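Local atomic coordinates of UDP-N-acetylglucosamine 3-dehydrogenase (Acidithiobacillus ferrooxidans, PDB entry 7BVJ), a protein that catalyses the NAD(+)-dependent oxidation of the glucosamine 3-position of UDP-N-acetylglucosamine to a ketone, a step in making the diamino sugar of lipid A. Residues W226-A231 against Y243-G248; R138-E143 against R220-F225; H123-Y128 against V261-R266. All coordinates share one frame; numbering follows the deposited sequence. Where two conformers were deposited one is given.

Interaction 1 (W226-A231 against Y243-G248); sequences WQDRYA and YHRGAG. With F8U ((2R,3R)-2,3-bis(oxidanyl)butane-1,4-disulfonic acid), chain F.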
loop_
_atom_site.group_PDB
_atom_site.type_symbol
_atom_site.label_atom_id
_atom_site.label_comp_id
_atom_site.label_asym_id
_atom_site.label_seq_id
_atom_site.Cartn_x
_atom_site.Cartn_y
_atom_site.Cartn_z
ATOM N N TRP A 226 -11.819 8.710 -17.762
ATOM C CA TRP A 226 -11.356 9.984 -18.284
ATOM C C TRP A 226 -12.397 10.502 -19.264
ATOM O O TRP A 226 -13.382 9.830 -19.575
ATOM C CB TRP A 226 -9.996 9.848 -18.977
ATOM C CG TRP A 226 -8.853 9.427 -18.097
ATOM C CD1 TRP A 226 -7.930 10.245 -17.504
ATOM C CD2 TRP A 226 -8.489 8.090 -17.738
ATOM N NE1 TRP A 226 -7.032 9.502 -16.788
ATOM C CE2 TRP A 226 -7.347 8.174 -16.918
ATOM C CE3 TRP A 226 -9.030 6.827 -18.017
ATOM C CZ2 TRP A 226 -6.726 7.045 -16.380
ATOM C CZ3 TRP A 226 -8.419 5.718 -17.495
ATOM C CH2 TRP A 226 -7.263 5.826 -16.689
ATOM N N GLN A 227 -12.162 11.711 -19.777
ATOM C CA GLN A 227 -13.088 12.300 -20.739
ATOM C C GLN A 227 -13.190 11.489 -22.025
ATOM O O GLN A 227 -14.211 11.563 -22.717
ATOM C CB GLN A 227 -12.649 13.726 -21.059
ATOM C CG GLN A 227 -13.745 14.610 -21.585
ATOM C CD GLN A 227 -13.651 16.012 -21.032
ATOM O OE1 GLN A 227 -12.938 16.260 -20.052
ATOM N NE2 GLN A 227 -14.374 16.940 -21.648
ATOM N N ASP A 228 -12.164 10.714 -22.370
ATOM C CA ASP A 228 -12.184 9.991 -23.633
ATOM C C ASP A 228 -11.794 8.528 -23.501
ATOM O O ASP A 228 -11.581 7.874 -24.528
ATOM C CB ASP A 228 -11.263 10.673 -24.648
ATOM C CG ASP A 228 -11.800 12.006 -25.102
ATOM O OD1 ASP A 228 -12.973 12.048 -25.553
ATOM O OD2 ASP A 228 -11.055 13.009 -24.993
ATOM N N ARG A 229 -11.710 7.992 -22.280
ATOM C CA ARG A 229 -11.244 6.626 -22.080
ATOM C C ARG A 229 -11.966 5.992 -20.905
ATOM O O ARG A 229 -12.450 6.680 -20.002
ATOM C CB ARG A 229 -9.736 6.554 -21.815
ATOM C CG ARG A 229 -8.898 6.483 -23.053
ATOM C CD ARG A 229 -7.530 7.093 -22.852
ATOM N NE ARG A 229 -7.140 7.901 -24.014
ATOM C CZ ARG A 229 -6.950 7.421 -25.246
ATOM N NH1 ARG A 229 -7.106 6.125 -25.506
ATOM N NH2 ARG A 229 -6.607 8.247 -26.230
ATOM N N TYR A 230 -12.003 4.664 -20.921
ATOM C CA TYR A 230 -12.483 3.890 -19.783
ATOM C C TYR A 230 -11.527 2.733 -19.545
ATOM O O TYR A 230 -11.333 1.900 -20.429
ATOM C CB TYR A 230 -13.906 3.403 -20.046
ATOM C CG TYR A 230 -14.399 2.195 -19.277
ATOM C CD1 TYR A 230 -14.334 0.923 -19.836
ATOM C CD2 TYR A 230 -15.002 2.333 -18.033
ATOM C CE1 TYR A 230 -14.817 -0.186 -19.163
ATOM C CE2 TYR A 230 -15.494 1.228 -17.348
ATOM C CZ TYR A 230 -15.402 -0.031 -17.919
ATOM O OH TYR A 230 -15.889 -1.135 -17.255
ATOM N N ALA A 231 -10.919 2.684 -18.367
ATOM C CA ALA A 231 -10.024 1.596 -17.992
ATOM C C ALA A 231 -10.699 0.719 -16.943
ATOM O O ALA A 231 -11.185 1.221 -15.924
ATOM C CB ALA A 231 -8.700 2.141 -17.459
ATOM N N TYR A 243 -11.130 1.224 -23.125
ATOM C CA TYR A 243 -12.093 1.510 -24.175
ATOM C C TYR A 243 -11.894 2.948 -24.626
ATOM O O TYR A 243 -11.783 3.853 -23.787
ATOM C CB TYR A 243 -13.540 1.303 -23.705
ATOM C CG TYR A 243 -13.916 -0.099 -23.234
ATOM C CD1 TYR A 243 -12.944 -1.068 -22.979
ATOM C CD2 TYR A 243 -15.251 -0.447 -23.027
ATOM C CE1 TYR A 243 -13.283 -2.339 -22.534
ATOM C CE2 TYR A 243 -15.603 -1.726 -22.587
ATOM C CZ TYR A 243 -14.611 -2.667 -22.345
ATOM O OH TYR A 243 -14.927 -3.940 -21.911
ATOM N N HIS A 244 -11.872 3.142 -25.938
ATOM C CA HIS A 244 -11.882 4.515 -26.502
ATOM C C HIS A 244 -12.910 4.545 -27.631
ATOM O O HIS A 244 -13.168 3.506 -28.204
ATOM C CB HIS A 244 -10.498 5.011 -26.916
ATOM C CG HIS A 244 -9.596 3.933 -27.384
ATOM N ND1 HIS A 244 -8.447 3.600 -26.707
ATOM C CD2 HIS A 244 -9.676 3.112 -28.448
ATOM C CE1 HIS A 244 -7.867 2.597 -27.318
ATOM N NE2 HIS A 244 -8.597 2.289 -28.399
ATOM N N ARG A 245 -13.346 5.731 -28.023
ATOM C CA ARG A 245 -14.349 5.841 -29.087
ATOM C C ARG A 245 -13.752 5.399 -30.429
ATOM O O ARG A 245 -12.774 5.985 -30.907
ATOM C CB ARG A 245 -14.892 7.269 -29.157
ATOM C CG ARG A 245 -15.401 7.771 -27.806
ATOM C CD ARG A 245 -16.108 9.123 -27.890
ATOM N NE ARG A 245 -15.548 10.088 -26.939
ATOM C CZ ARG A 245 -16.235 10.669 -25.955
ATOM N NH1 ARG A 245 -15.638 11.539 -25.147
ATOM N NH2 ARG A 245 -17.521 10.386 -25.783
ATOM N N GLY A 246 -14.343 4.360 -31.033
ATOM C CA GLY A 246 -13.666 3.588 -32.068
ATOM C C GLY A 246 -14.503 2.921 -33.152
ATOM O O GLY A 246 -15.365 3.561 -33.766
ATOM N N ALA A 247 -14.238 1.633 -33.411
ATOM C CA ALA A 247 -14.680 0.938 -34.620
ATOM C C ALA A 247 -15.374 -0.401 -34.326
ATOM O O ALA A 247 -15.139 -1.400 -35.015
ATOM C CB ALA A 247 -13.505 0.724 -35.572
ATOM N N GLY A 248 -16.235 -0.459 -33.309
ATOM C CA GLY A 248 -17.285 -1.472 -33.249
ATOM C C GLY A 248 -17.002 -2.964 -33.094
ATOM O O GLY A 248 -17.237 -3.739 -34.028
HETATM C C01 F8U F . -19.627 -2.673 -13.900
HETATM C C02 F8U F . -19.692 -4.109 -14.437
HETATM C C03 F8U F . -18.484 -4.683 -15.177
HETATM C C04 F8U F . -17.505 -3.702 -15.793
HETATM O O06 F8U F . -16.367 -5.893 -17.183
HETATM O O07 F8U F . -15.803 -3.810 -17.947
HETATM O O08 F8U F . -15.009 -4.683 -15.787
HETATM O O09 F8U F . -18.974 -5.451 -16.213
HETATM O O10 F8U F . -19.850 -4.968 -13.359
HETATM O O12 F8U F . -21.298 -0.830 -15.218
HETATM O O13 F8U F . -19.141 -0.146 -15.005
HETATM O O14 F8U F . -19.544 -2.067 -16.487
HETATM S S05 F8U F . -16.132 -4.516 -16.685
HETATM S S11 F8U F . -19.927 -1.413 -15.191
HETATM O O HOH W 1 -12.099 8.113 -27.464
#

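Interaction 2 (R138-E143 against R220-F225); sequences RYLEAE and RRMRIF. With F8U ((2R,3R)-2,3-bis(oxidanyl)butane-1,4-disulfonic acid), chain F.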
loop_
_atom_site.group_PDB
_atom_site.type_symbol
_atom_site.label_atom_id
_atom_site.label_comp_id
_atom_site.label_asym_id
_atom_site.label_seq_id
_atom_site.Cartn_x
_atom_site.Cartn_y
_atom_site.Cartn_z
ATOM N N ARG A 138 -11.230 11.497 -14.234
ATOM C CA ARG A 138 -12.338 12.303 -13.749
ATOM C C ARG A 138 -13.192 11.545 -12.746
ATOM O O ARG A 138 -13.756 12.165 -11.835
ATOM C CB ARG A 138 -13.209 12.772 -14.919
ATOM C CG ARG A 138 -12.419 13.268 -16.126
ATOM C CD ARG A 138 -11.528 14.429 -15.737
ATOM N NE ARG A 138 -11.199 15.292 -16.863
ATOM C CZ ARG A 138 -10.478 16.400 -16.745
ATOM N NH1 ARG A 138 -10.011 16.756 -15.552
ATOM N NH2 ARG A 138 -10.225 17.151 -17.809
ATOM N N TYR A 139 -13.289 10.222 -12.884
ATOM C CA TYR A 139 -14.044 9.410 -11.932
ATOM C C TYR A 139 -13.339 8.077 -11.700
ATOM O O TYR A 139 -12.851 7.462 -12.650
ATOM C CB TYR A 139 -15.472 9.198 -12.460
ATOM C CG TYR A 139 -16.386 8.317 -11.631
ATOM C CD1 TYR A 139 -16.696 8.629 -10.317
ATOM C CD2 TYR A 139 -16.968 7.190 -12.187
ATOM C CE1 TYR A 139 -17.534 7.818 -9.567
ATOM C CE2 TYR A 139 -17.798 6.385 -11.462
ATOM C CZ TYR A 139 -18.088 6.700 -10.149
ATOM O OH TYR A 139 -18.944 5.881 -9.437
ATOM N N LEU A 140 -13.269 7.629 -10.437
ATOM C CA LEU A 140 -12.772 6.288 -10.117
ATOM C C LEU A 140 -13.803 5.540 -9.266
ATOM O O LEU A 140 -14.363 6.095 -8.318
ATOM C CB LEU A 140 -11.432 6.300 -9.356
ATOM C CG LEU A 140 -10.268 7.201 -9.720
ATOM C CD1 LEU A 140 -10.485 8.571 -9.105
ATOM C CD2 LEU A 140 -8.966 6.608 -9.209
ATOM N N GLU A 141 -14.030 4.271 -9.611
ATOM C CA GLU A 141 -14.980 3.395 -8.944
ATOM C C GLU A 141 -14.233 2.113 -8.604
ATOM O O GLU A 141 -13.737 1.439 -9.507
ATOM C CB GLU A 141 -16.152 3.094 -9.875
ATOM C CG GLU A 141 -17.485 3.012 -9.238
ATOM C CD GLU A 141 -18.599 2.951 -10.273
ATOM O OE1 GLU A 141 -18.505 2.135 -11.218
ATOM O OE2 GLU A 141 -19.567 3.724 -10.136
ATOM N N ALA A 142 -14.147 1.756 -7.325
ATOM C CA ALA A 142 -13.324 0.600 -6.972
ATOM C C ALA A 142 -14.021 -0.283 -5.948
ATOM O O ALA A 142 -14.836 0.188 -5.143
ATOM C CB ALA A 142 -11.922 1.016 -6.452
ATOM N N GLU A 143 -13.686 -1.581 -6.004
ATOM C CA GLU A 143 -14.156 -2.584 -5.048
ATOM C C GLU A 143 -12.986 -3.429 -4.552
ATOM O O GLU A 143 -12.238 -3.998 -5.357
ATOM C CB GLU A 143 -15.225 -3.503 -5.661
ATOM C CG GLU A 143 -16.414 -2.783 -6.248
ATOM C CD GLU A 143 -17.188 -3.660 -7.205
ATOM O OE1 GLU A 143 -18.102 -4.389 -6.742
ATOM O OE2 GLU A 143 -16.866 -3.623 -8.415
ATOM N N ARG A 220 -11.196 -7.635 -6.493
ATOM C CA ARG A 220 -10.265 -6.505 -6.445
ATOM C C ARG A 220 -10.315 -5.852 -7.819
ATOM O O ARG A 220 -9.570 -6.256 -8.722
ATOM C CB ARG A 220 -8.847 -6.966 -6.106
ATOM C CG ARG A 220 -8.512 -7.003 -4.646
ATOM C CD ARG A 220 -7.056 -7.334 -4.458
ATOM N NE ARG A 220 -6.874 -8.481 -3.581
ATOM C CZ ARG A 220 -5.690 -9.002 -3.261
ATOM N NH1 ARG A 220 -4.572 -8.475 -3.762
ATOM N NH2 ARG A 220 -5.623 -10.050 -2.442
ATOM N N ARG A 221 -11.186 -4.853 -7.971
ATOM C CA ARG A 221 -11.433 -4.249 -9.270
ATOM C C ARG A 221 -11.453 -2.731 -9.156
ATOM O O ARG A 221 -11.722 -2.173 -8.084
ATOM C CB ARG A 221 -12.734 -4.788 -9.862
ATOM C CG ARG A 221 -12.667 -6.301 -10.135
ATOM C CD ARG A 221 -13.855 -6.814 -10.933
ATOM N NE ARG A 221 -15.128 -6.303 -10.433
ATOM C CZ ARG A 221 -15.988 -7.004 -9.701
ATOM N NH1 ARG A 221 -15.717 -8.262 -9.367
ATOM N NH2 ARG A 221 -17.124 -6.443 -9.298
ATOM N N MET A 222 -11.126 -2.069 -10.271
ATOM C CA MET A 222 -11.196 -0.611 -10.367
ATOM C C MET A 222 -11.556 -0.211 -11.787
ATOM O O MET A 222 -10.849 -0.561 -12.739
ATOM C CB MET A 222 -9.881 0.065 -9.969
ATOM C CG MET A 222 -9.952 1.607 -10.024
ATOM S SD MET A 222 -8.418 2.426 -9.513
ATOM C CE MET A 222 -8.592 2.348 -7.744
ATOM N N ARG A 223 -12.637 0.540 -11.929
ATOM C CA ARG A 223 -12.968 1.194 -13.177
ATOM C C ARG A 223 -12.593 2.672 -13.078
ATOM O O ARG A 223 -12.745 3.304 -12.025
ATOM C CB ARG A 223 -14.452 0.994 -13.499
ATOM C CG ARG A 223 -14.741 -0.461 -13.879
ATOM C CD ARG A 223 -16.229 -0.809 -13.899
ATOM N NE ARG A 223 -16.874 -0.638 -12.594
ATOM C CZ ARG A 223 -16.800 -1.506 -11.581
ATOM N NH1 ARG A 223 -16.106 -2.635 -11.686
ATOM N NH2 ARG A 223 -17.423 -1.237 -10.454
ATOM N N ILE A 224 -12.033 3.198 -14.165
ATOM C CA ILE A 224 -11.451 4.530 -14.204
ATOM C C ILE A 224 -11.967 5.236 -15.452
ATOM O O ILE A 224 -11.915 4.676 -16.554
ATOM C CB ILE A 224 -9.917 4.461 -14.203
ATOM C CG1 ILE A 224 -9.415 3.512 -13.098
ATOM C CG2 ILE A 224 -9.338 5.835 -14.077
ATOM C CD1 ILE A 224 -7.909 3.437 -12.998
ATOM N N PHE A 225 -12.467 6.458 -15.281
ATOM C CA PHE A 225 -13.096 7.225 -16.347
ATOM C C PHE A 225 -12.344 8.533 -16.551
ATOM O O PHE A 225 -12.249 9.361 -15.630
ATOM C CB PHE A 225 -14.568 7.519 -16.027
ATOM C CG PHE A 225 -15.422 6.292 -15.829
ATOM C CD1 PHE A 225 -16.294 5.868 -16.824
ATOM C CD2 PHE A 225 -15.379 5.579 -14.630
ATOM C CE1 PHE A 225 -17.087 4.735 -16.629
ATOM C CE2 PHE A 225 -16.171 4.454 -14.437
ATOM C CZ PHE A 225 -17.022 4.035 -15.439
HETATM C C01 F8U F . -19.627 -2.673 -13.900
HETATM C C02 F8U F . -19.692 -4.109 -14.437
HETATM C C03 F8U F . -18.484 -4.683 -15.177
HETATM C C04 F8U F . -17.505 -3.702 -15.793
HETATM O O06 F8U F . -16.367 -5.893 -17.183
HETATM O O07 F8U F . -15.803 -3.810 -17.947
HETATM O O08 F8U F . -15.009 -4.683 -15.787
HETATM O O09 F8U F . -18.974 -5.451 -16.213
HETATM O O10 F8U F . -19.850 -4.968 -13.359
HETATM O O12 F8U F . -21.298 -0.830 -15.218
HETATM O O13 F8U F . -19.141 -0.146 -15.005
HETATM O O14 F8U F . -19.544 -2.067 -16.487
HETATM S S05 F8U F . -16.132 -4.516 -16.685
HETATM S S11 F8U F . -19.927 -1.413 -15.191
#

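Interaction 3 (H123-Y128 against V261-R266); sequences HPAIQY and VDLAKR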
loop_
_atom_site.group_PDB
_atom_site.type_symbol
_atom_site.label_atom_id
_atom_site.label_comp_id
_atom_site.label_asym_id
_atom_site.label_seq_id
_atom_site.Cartn_x
_atom_site.Cartn_y
_atom_site.Cartn_z
ATOM N N HIS A 123 1.691 -2.380 -8.972
ATOM C CA HIS A 123 0.889 -3.329 -9.730
ATOM C C HIS A 123 1.063 -3.085 -11.230
ATOM O O HIS A 123 1.127 -1.930 -11.665
ATOM C CB HIS A 123 -0.590 -3.210 -9.356
ATOM C CG HIS A 123 -1.411 -4.372 -9.823
ATOM N ND1 HIS A 123 -1.789 -4.533 -11.139
ATOM C CD2 HIS A 123 -1.883 -5.456 -9.163
ATOM C CE1 HIS A 123 -2.473 -5.658 -11.266
ATOM N NE2 HIS A 123 -2.546 -6.237 -10.080
ATOM N N PRO A 124 1.167 -4.147 -12.042
ATOM C CA PRO A 124 1.447 -3.949 -13.479
ATOM C C PRO A 124 0.428 -3.066 -14.197
ATOM O O PRO A 124 0.796 -2.287 -15.090
ATOM C CB PRO A 124 1.446 -5.384 -14.032
ATOM C CG PRO A 124 1.773 -6.256 -12.868
ATOM C CD PRO A 124 1.251 -5.565 -11.635
ATOM N N ALA A 125 -0.851 -3.165 -13.831
ATOM C CA ALA A 125 -1.858 -2.347 -14.496
ATOM C C ALA A 125 -1.662 -0.873 -14.177
ATOM O O ALA A 125 -1.804 -0.009 -15.059
ATOM C CB ALA A 125 -3.256 -2.804 -14.086
ATOM N N ILE A 126 -1.304 -0.568 -12.931
ATOM C CA ILE A 126 -1.121 0.828 -12.545
ATOM C C ILE A 126 0.134 1.392 -13.204
ATOM O O ILE A 126 0.153 2.543 -13.648
ATOM C CB ILE A 126 -1.075 0.964 -11.011
ATOM C CG1 ILE A 126 -2.475 1.153 -10.418
ATOM C CG2 ILE A 126 -0.286 2.211 -10.613
ATOM C CD1 ILE A 126 -3.535 0.204 -10.908
ATOM N N GLN A 127 1.198 0.594 -13.284
ATOM C CA GLN A 127 2.406 1.070 -13.945
ATOM C C GLN A 127 2.131 1.359 -15.410
ATOM O O GLN A 127 2.560 2.389 -15.939
ATOM C CB GLN A 127 3.534 0.044 -13.793
ATOM C CG GLN A 127 4.858 0.441 -14.467
ATOM C CD GLN A 127 6.081 -0.103 -13.727
ATOM O OE1 GLN A 127 6.095 -0.180 -12.490
ATOM N NE2 GLN A 127 7.114 -0.488 -14.483
ATOM N N TYR A 128 1.381 0.470 -16.069
ATOM C CA TYR A 128 1.045 0.689 -17.467
ATOM C C TYR A 128 0.218 1.955 -17.647
ATOM O O TYR A 128 0.450 2.732 -18.585
ATOM C CB TYR A 128 0.294 -0.520 -18.024
ATOM C CG TYR A 128 -0.049 -0.359 -19.494
ATOM C CD1 TYR A 128 -1.238 0.241 -19.888
ATOM C CD2 TYR A 128 0.820 -0.798 -20.482
ATOM C CE1 TYR A 128 -1.551 0.398 -21.210
ATOM C CE2 TYR A 128 0.511 -0.646 -21.811
ATOM C CZ TYR A 128 -0.674 -0.047 -22.167
ATOM O OH TYR A 128 -0.990 0.100 -23.489
ATOM N N VAL A 261 -5.304 -5.128 -22.664
ATOM C CA VAL A 261 -3.866 -4.803 -22.450
ATOM C C VAL A 261 -3.102 -6.021 -21.961
ATOM O O VAL A 261 -3.451 -6.638 -20.981
ATOM C CB VAL A 261 -3.622 -3.577 -21.559
ATOM C CG1 VAL A 261 -2.155 -3.327 -21.344
ATOM C CG2 VAL A 261 -4.240 -2.357 -22.149
ATOM N N ASP A 262 -2.019 -6.328 -22.665
ATOM C CA ASP A 262 -1.198 -7.498 -22.305
ATOM C C ASP A 262 -0.302 -7.158 -21.109
ATOM O O ASP A 262 0.739 -6.555 -21.234
ATOM C CB ASP A 262 -0.520 -8.124 -23.516
ATOM C CG ASP A 262 -1.404 -9.011 -24.366
ATOM O OD1 ASP A 262 -2.371 -9.572 -23.841
ATOM O OD2 ASP A 262 -1.102 -9.127 -25.548
ATOM N N LEU A 263 -0.748 -7.589 -19.958
ATOM C CA LEU A 263 0.002 -7.339 -18.690
ATOM C C LEU A 263 0.864 -8.535 -18.286
ATOM O O LEU A 263 0.381 -9.633 -18.252
ATOM C CB LEU A 263 -0.916 -7.013 -17.503
ATOM C CG LEU A 263 -1.774 -5.754 -17.525
ATOM C CD1 LEU A 263 -2.627 -5.679 -16.278
ATOM C CD2 LEU A 263 -0.948 -4.510 -17.678
ATOM N N ALA A 264 2.091 -8.260 -17.912
ATOM C CA ALA A 264 3.026 -9.282 -17.408
ATOM C C ALA A 264 2.858 -9.398 -15.893
ATOM O O ALA A 264 2.714 -8.369 -15.256
ATOM C CB ALA A 264 4.423 -8.847 -17.725
ATOM N N LYS A 265 2.857 -10.623 -15.374
ATOM C CA LYS A 265 2.785 -10.830 -13.911
ATOM C C LYS A 265 4.202 -10.702 -13.360
ATOM O O LYS A 265 5.072 -11.288 -13.938
ATOM C CB LYS A 265 2.202 -12.197 -13.522
ATOM C CG LYS A 265 1.244 -12.866 -14.499
ATOM C CD LYS A 265 1.131 -14.399 -14.367
ATOM C CE LYS A 265 1.437 -15.180 -15.633
ATOM N NZ LYS A 265 1.462 -16.661 -15.513
ATOM N N ARG A 266 4.408 -9.884 -12.336
ATOM C CA ARG A 266 5.704 -9.805 -11.671
ATOM C C ARG A 266 5.516 -9.793 -10.155
ATOM O O ARG A 266 4.412 -9.619 -9.637
ATOM C CB ARG A 266 6.512 -8.585 -12.137
ATOM C CG ARG A 266 6.176 -7.295 -11.430
ATOM C CD ARG A 266 7.050 -6.167 -11.928
ATOM N NE ARG A 266 6.658 -4.875 -11.368
ATOM C CZ ARG A 266 6.790 -3.716 -12.009
ATOM N NH1 ARG A 266 7.287 -3.696 -13.245
ATOM N NH2 ARG A 266 6.411 -2.577 -11.425
#

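Interaction 1 (W226-A231 against Y243-G248)
Y230 and Y243 pair across two antiparallel strands through both of their backbone polar groups: Y243 N gives its hydrogen to Y230 O at 2.8 Å, and Y230 N returns the bond to Y243 O at 3.0 Å. Y243 O takes a second, weaker contact from the CA-H of R229, 3.3 Å from R229 CA. On the sheet face that carries the two tyrosines, the rings meet edge-to-face, planes 65° apart, with the CD1 edge of Y230 over the face of Y243. With CG anti to its backbone N (chi1 158°), Y230 extends beside Y243 and brings its hydroxyl to the bound disulfonic acid, where Y230 OH donates to sulfonate oxygen O07 at 2.8 Å. S232 also binds this ligand. The contact belongs to the beta hairpin of strands 229-234 and 239-245, in the mixed sheet of the C-terminal domain of this Gfo/Idh/MocA enzyme. At the loop before R229, one water bridges the backbones: it accepts from R245 N and donates to D228 O. Beyond it, R245 NH1 closes a salt bridge on D228 OD1 at 2.7 Å, almost straight at 176°. The carboxylate oxygen lies in the guanidinium plane, and the donor comes to its anti side, somewhat out of the carboxylate plane; the two flat groups are steeply turned against each other. On the face away from the tyrosines, R229 NH1 lies 3.1 Å from H244 ND1.

Interaction 2 (R138-E143 against R220-F225)
Y139–F225 to E143–R221 make five antiparallel pairs between strands 139-147 and 219-225, two inner strands of the mixed sheet in the C-terminal domain. At the start is a classic beta bulge: R138 N and Y139 N both donate to F225 O, so two residues face one. On the sheet face bearing L140, A142, M222 and I224, the first three pack against helix 157-173, while I224 meets P137. Here small meets long: M222 runs straight to SD, then turns at chi3 (-81°) to set its CE 3.8 Å from A142 CB, while L140 CD2 lies 4.2 Å from M222 SD. On the opposite face the rings of Y139 and F225 lie side by side at 40°, with Y139 CD2 3.3 Å from F225 CD2. Next along, E141, E143, R221 and R223 form a salt-bridge network. The R223 chain bends at chi3 and slots its guanidinium between E141 and E143, both carboxylates at its edge, with F8U C01 lying over one face, toward its rim. The bond from R223 NE to E141 OE1 is long and weak at 3.5 Å. E143 OE2 takes R223 NH2 at 3.2 Å from above its carboxylate plane and, weakly, R221 NH2 at 3.0 Å.

Interaction 3 (H123-Y128 against V261-R266)
P124, R266 and L263 bury the most surface where the first turn of helix 124-132 meets the loop leaving strand 256-261. L263 lies against this turn with its two methyls divided: CD1 rests 3.7 Å from A125 CB, while CD2 sits 3.8 Å from P124 O and approaches Y128 CB. The proline ring meets the loop backbone, P124 CG lying 3.3 Å from A264 O. R266 reaches in from the far end of the loop. Its chain is straight from CG to NE and crosses Q127 at about a right angle, so that R266 NH2 donates to Q127 OE1 at 2.6 Å, 158° at the hydrogen. The amide oxygen lies in the guanidinium plane, but the donor stands above the carbonyl plane, and the same NH2 bonds weakly to V122 O. At the other end, V261 CG1 sits over the middle of the Y128 ring, 3.6 Å from its centroid and 9° off the normal, a CH-pi contact; L240 of strand 239-245 touches both residues. In Y128, CG anti to the backbone N (chi1 -178°) carries the ring out to V261, and its turn about CB-CG presents a face. An alanine in place of Y128 would leave V261 CG1 without its aromatic cover and is likely to open a gap beside L240. H123, just before P124, is the N-cap: its ND1 accepts from A125 N at 3.2 Å. Carbon contacts dominate, and the one hydrogen bond between the segments joins a guanidinium to a neutral amide, tying R266 to the helix without neutralising the arginine's charge.

Interactions 1 and 2 are neighbours in one sheet, their centres 15 Å apart: A231 O lies 2.8 Å from I224 N, a probable hydrogen bond, and Y230 CD2 packs 3.5 Å from F225 CE1. Both reach the bound disulfonic acid, interaction 1 through Y230 and interaction 2 through R223; Y230 OH packs on R223 CD, and S232 completes this pocket. Interaction 3 touches neither, staying about 8 Å from interaction 1 and 6 Å from interaction 2 between nearest atoms, although helix 124-132 leads into strand 139-147. The cofactor lies farther off, in the Rossmann domain: the R220 side chain is about 10 Å from that of NAD-binding H13 and about 13 Å from NAD.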